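Local structure of putative poly(3-hydroxybutyrate) depolymerase LpqC (Bordetella parapertussis 12822, 3D0K) at residues V142-G150 with H271-C280. The protein is a putative poly(3-hydroxybutyrate) depolymerase, a hydrolase that probably cleaves ester bonds of this bacterial storage polyester. Residues are numbered along the deposited sequence; the frame is centred on the assembly and turned at random.
With SO4 (sulfate ion), chain G.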
loop_
_atom_site.group_PDB
_atom_site.type_symbol
_atom_site.label_atom_id
_atom_site.label_comp_id
_atom_site.label_asym_id
_atom_site.label_seq_id
_atom_site.Cartn_x
_atom_site.Cartn_y
_atom_site.Cartn_z
ATOM N N VAL A 142 3.629 11.407 -5.353
ATOM C CA VAL A 142 2.782 10.259 -5.384
ATOM C C VAL A 142 2.661 9.767 -3.948
ATOM O O VAL A 142 3.647 9.619 -3.255
ATOM C CB VAL A 142 3.382 9.142 -6.272
ATOM C CG1 VAL A 142 2.540 7.896 -6.171
ATOM C CG2 VAL A 142 3.559 9.594 -7.729
ATOM N N TYR A 143 1.438 9.482 -3.538
ATOM C CA TYR A 143 1.143 8.993 -2.203
ATOM C C TYR A 143 0.652 7.539 -2.299
ATOM O O TYR A 143 -0.133 7.209 -3.187
ATOM C CB TYR A 143 0.048 9.875 -1.630
ATOM C CG TYR A 143 0.462 11.297 -1.352
ATOM C CD1 TYR A 143 0.576 12.246 -2.403
ATOM C CD2 TYR A 143 0.730 11.714 -0.025
ATOM C CE1 TYR A 143 0.931 13.564 -2.113
ATOM C CE2 TYR A 143 1.075 13.036 0.284
ATOM C CZ TYR A 143 1.177 13.946 -0.772
ATOM O OH TYR A 143 1.527 15.237 -0.535
ATOM N N LEU A 144 1.187 6.624 -1.472
ATOM C CA LEU A 144 0.823 5.232 -1.580
ATOM C C LEU A 144 0.148 4.841 -0.237
ATOM O O LEU A 144 0.740 5.035 0.840
ATOM C CB LEU A 144 2.081 4.398 -1.783
ATOM C CG LEU A 144 1.879 2.879 -1.689
ATOM C CD1 LEU A 144 0.864 2.411 -2.786
ATOM C CD2 LEU A 144 3.234 2.145 -1.871
ATOM N N PHE A 145 -1.086 4.359 -0.322
ATOM C CA PHE A 145 -1.879 3.955 0.859
ATOM C C PHE A 145 -2.352 2.523 0.682
ATOM O O PHE A 145 -2.725 2.120 -0.426
ATOM C CB PHE A 145 -3.086 4.861 0.989
ATOM C CG PHE A 145 -4.117 4.367 1.998
ATOM C CD1 PHE A 145 -3.966 4.631 3.359
ATOM C CD2 PHE A 145 -5.205 3.637 1.572
ATOM C CE1 PHE A 145 -4.911 4.221 4.269
ATOM C CE2 PHE A 145 -6.156 3.192 2.463
ATOM C CZ PHE A 145 -6.021 3.492 3.832
ATOM N N GLY A 146 -2.378 1.718 1.760
ATOM C CA GLY A 146 -2.915 0.390 1.644
ATOM C C GLY A 146 -3.595 0.091 2.980
ATOM O O GLY A 146 -3.085 0.529 4.015
ATOM N N HIS A 147 -4.730 -0.594 2.953
ATOM C CA HIS A 147 -5.375 -1.020 4.194
ATOM C C HIS A 147 -5.440 -2.546 4.270
ATOM O O HIS A 147 -5.778 -3.217 3.271
ATOM C CB HIS A 147 -6.792 -0.411 4.269
ATOM C CG HIS A 147 -7.569 -0.817 5.510
ATOM N ND1 HIS A 147 -7.351 -0.271 6.765
ATOM C CD2 HIS A 147 -8.585 -1.686 5.659
ATOM C CE1 HIS A 147 -8.203 -0.809 7.641
ATOM N NE2 HIS A 147 -8.922 -1.708 6.995
ATOM N N SER A 148 -5.222 -3.098 5.477
ATOM C CA SER A 148 -5.384 -4.531 5.689
ATOM C C SER A 148 -4.447 -5.338 4.800
ATOM O O SER A 148 -3.237 -5.106 4.884
ATOM C CB SER A 148 -6.839 -4.997 5.599
ATOM O OG SER A 148 -7.023 -6.069 6.564
ATOM N N ALA A 149 -4.945 -6.262 3.960
ATOM C CA ALA A 149 -4.042 -6.968 3.012
ATOM C C ALA A 149 -3.238 -5.993 2.162
ATOM O O ALA A 149 -2.105 -6.288 1.758
ATOM C CB ALA A 149 -4.806 -7.961 2.073
ATOM N N GLY A 150 -3.838 -4.838 1.868
ATOM C CA GLY A 150 -3.163 -3.856 1.047
ATOM C C GLY A 150 -2.122 -3.112 1.914
ATOM O O GLY A 150 -1.179 -2.603 1.390
ATOM N N HIS A 271 -11.203 -1.751 12.312
ATOM C CA HIS A 271 -10.829 -2.303 11.035
ATOM C C HIS A 271 -11.804 -1.857 9.941
ATOM O O HIS A 271 -12.688 -2.613 9.521
ATOM C CB HIS A 271 -10.759 -3.835 11.147
ATOM C CG HIS A 271 -9.980 -4.470 10.045
ATOM N ND1 HIS A 271 -8.616 -4.296 9.903
ATOM C CD2 HIS A 271 -10.373 -5.234 8.997
ATOM C CE1 HIS A 271 -8.203 -4.938 8.830
ATOM N NE2 HIS A 271 -9.248 -5.509 8.255
ATOM N N ASP A 272 -11.637 -0.611 9.485
ATOM C CA ASP A 272 -12.618 0.080 8.675
ATOM C C ASP A 272 -11.805 0.859 7.608
ATOM O O ASP A 272 -11.309 1.957 7.855
ATOM C CB ASP A 272 -13.435 1.003 9.594
ATOM C CG ASP A 272 -14.586 1.749 8.885
ATOM O OD1 ASP A 272 -15.449 2.256 9.659
ATOM O OD2 ASP A 272 -14.661 1.858 7.626
ATOM N N GLY A 273 -11.635 0.235 6.456
ATOM C CA GLY A 273 -10.828 0.808 5.358
ATOM C C GLY A 273 -11.329 2.167 4.901
ATOM O O GLY A 273 -10.516 3.037 4.557
ATOM N N GLN A 274 -12.644 2.374 4.881
ATOM C CA GLN A 274 -13.178 3.698 4.517
ATOM C C GLN A 274 -12.786 4.772 5.546
ATOM O O GLN A 274 -12.349 5.847 5.164
ATOM C CB GLN A 274 -14.703 3.651 4.438
ATOM C CG GLN A 274 -15.255 5.003 4.001
ATOM C CD GLN A 274 -16.662 4.945 3.508
ATOM O OE1 GLN A 274 -17.103 5.847 2.778
ATOM N NE2 GLN A 274 -17.391 3.901 3.892
ATOM N N ALA A 275 -12.987 4.500 6.844
ATOM C CA ALA A 275 -12.579 5.461 7.877
ATOM C C ALA A 275 -11.063 5.705 7.800
ATOM O O ALA A 275 -10.618 6.823 7.948
ATOM C CB ALA A 275 -12.936 4.963 9.274
HETATM N N MSE A 276 -10.276 4.642 7.616
HETATM C CA MSE A 276 -8.834 4.768 7.648
HETATM C C MSE A 276 -8.358 5.549 6.402
HETATM O O MSE A 276 -7.403 6.333 6.485
HETATM C CB MSE A 276 -8.126 3.410 7.746
HETATM C CG MSE A 276 -8.466 2.626 9.045
HETATM SE SE MSE A 276 -7.673 3.550 10.653
HETATM C CE MSE A 276 -5.845 2.893 10.346
ATOM N N SER A 277 -9.048 5.357 5.276
ATOM C CA SER A 277 -8.835 6.170 4.076
ATOM C C SER A 277 -9.046 7.677 4.344
ATOM O O SER A 277 -8.226 8.497 3.928
ATOM C CB SER A 277 -9.734 5.721 2.902
ATOM O OG SER A 277 -9.398 4.415 2.470
ATOM N N GLN A 278 -10.140 8.040 4.995
ATOM C CA GLN A 278 -10.452 9.443 5.222
ATOM C C GLN A 278 -9.526 10.082 6.270
ATOM O O GLN A 278 -9.187 11.270 6.190
ATOM C CB GLN A 278 -11.935 9.582 5.592
ATOM C CG GLN A 278 -12.864 9.006 4.524
ATOM C CD GLN A 278 -14.115 9.824 4.322
ATOM O OE1 GLN A 278 -14.966 9.932 5.217
ATOM N NE2 GLN A 278 -14.251 10.409 3.120
ATOM N N VAL A 279 -9.096 9.280 7.234
ATOM C CA VAL A 279 -8.105 9.732 8.210
ATOM C C VAL A 279 -6.773 9.987 7.540
ATOM O O VAL A 279 -6.112 10.951 7.826
ATOM C CB VAL A 279 -7.991 8.716 9.346
ATOM C CG1 VAL A 279 -6.735 8.937 10.194
ATOM C CG2 VAL A 279 -9.309 8.723 10.167
ATOM N N CYS A 280 -6.348 9.054 6.689
ATOM C CA CYS A 280 -5.100 9.194 5.936
ATOM C C CYS A 280 -5.063 10.442 5.040
ATOM O O CYS A 280 -4.038 11.127 4.970
ATOM C CB CYS A 280 -4.838 7.922 5.110
ATOM S SG CYS A 280 -3.144 7.959 4.417
HETATM S S SO4 G . -10.697 -4.859 4.522
HETATM O O1 SO4 G . -10.613 -3.878 5.586
HETATM O O2 SO4 G . -10.036 -6.080 4.942
HETATM O O3 SO4 G . -12.089 -5.133 4.201
HETATM O O4 SO4 G . -10.055 -4.295 3.330
#
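H147 reaches from the end of strand 142-147 to the first turn of helix 273-286. With CG anti to the backbone N (chi1 179°), the ring is set beside the carbonyl carbon, where CG and CD2 lie beneath the CA of G273; this CA sits over the centre of one face in a CH-pi contact, 3.5 Å from the ring centroid. CD2 also has O1 of a sulfate 3.0 Å away at the ring edge. Obliquely, and on the same side of the ring as G273, M276 CG comes to 3.7 Å from CE1, the two side chains crossing at about a right angle. NE2, at the tip, stands over one face of the H271 ring, offset toward its rim. Two residues earlier in the strand, F145 packs its CD1 against SG of C280 (3.6 Å) and its CE2 against OG of S277 (3.5 Å); that hydroxyl donates a 2.7 Å bond to G273 O. S148 OG lies 2.9 Å from H271 NE2, while ND1 of H271 is hydrogen-bonded to D216. H271 NE2 bonds weakly to sulfate O2. S148, with phi positive at 60° between strand and helix, fits a nucleophile elbow, and S148, H271 and D216 are consistent with a Ser-His-Asp triad, as in alpha/beta-hydrolases.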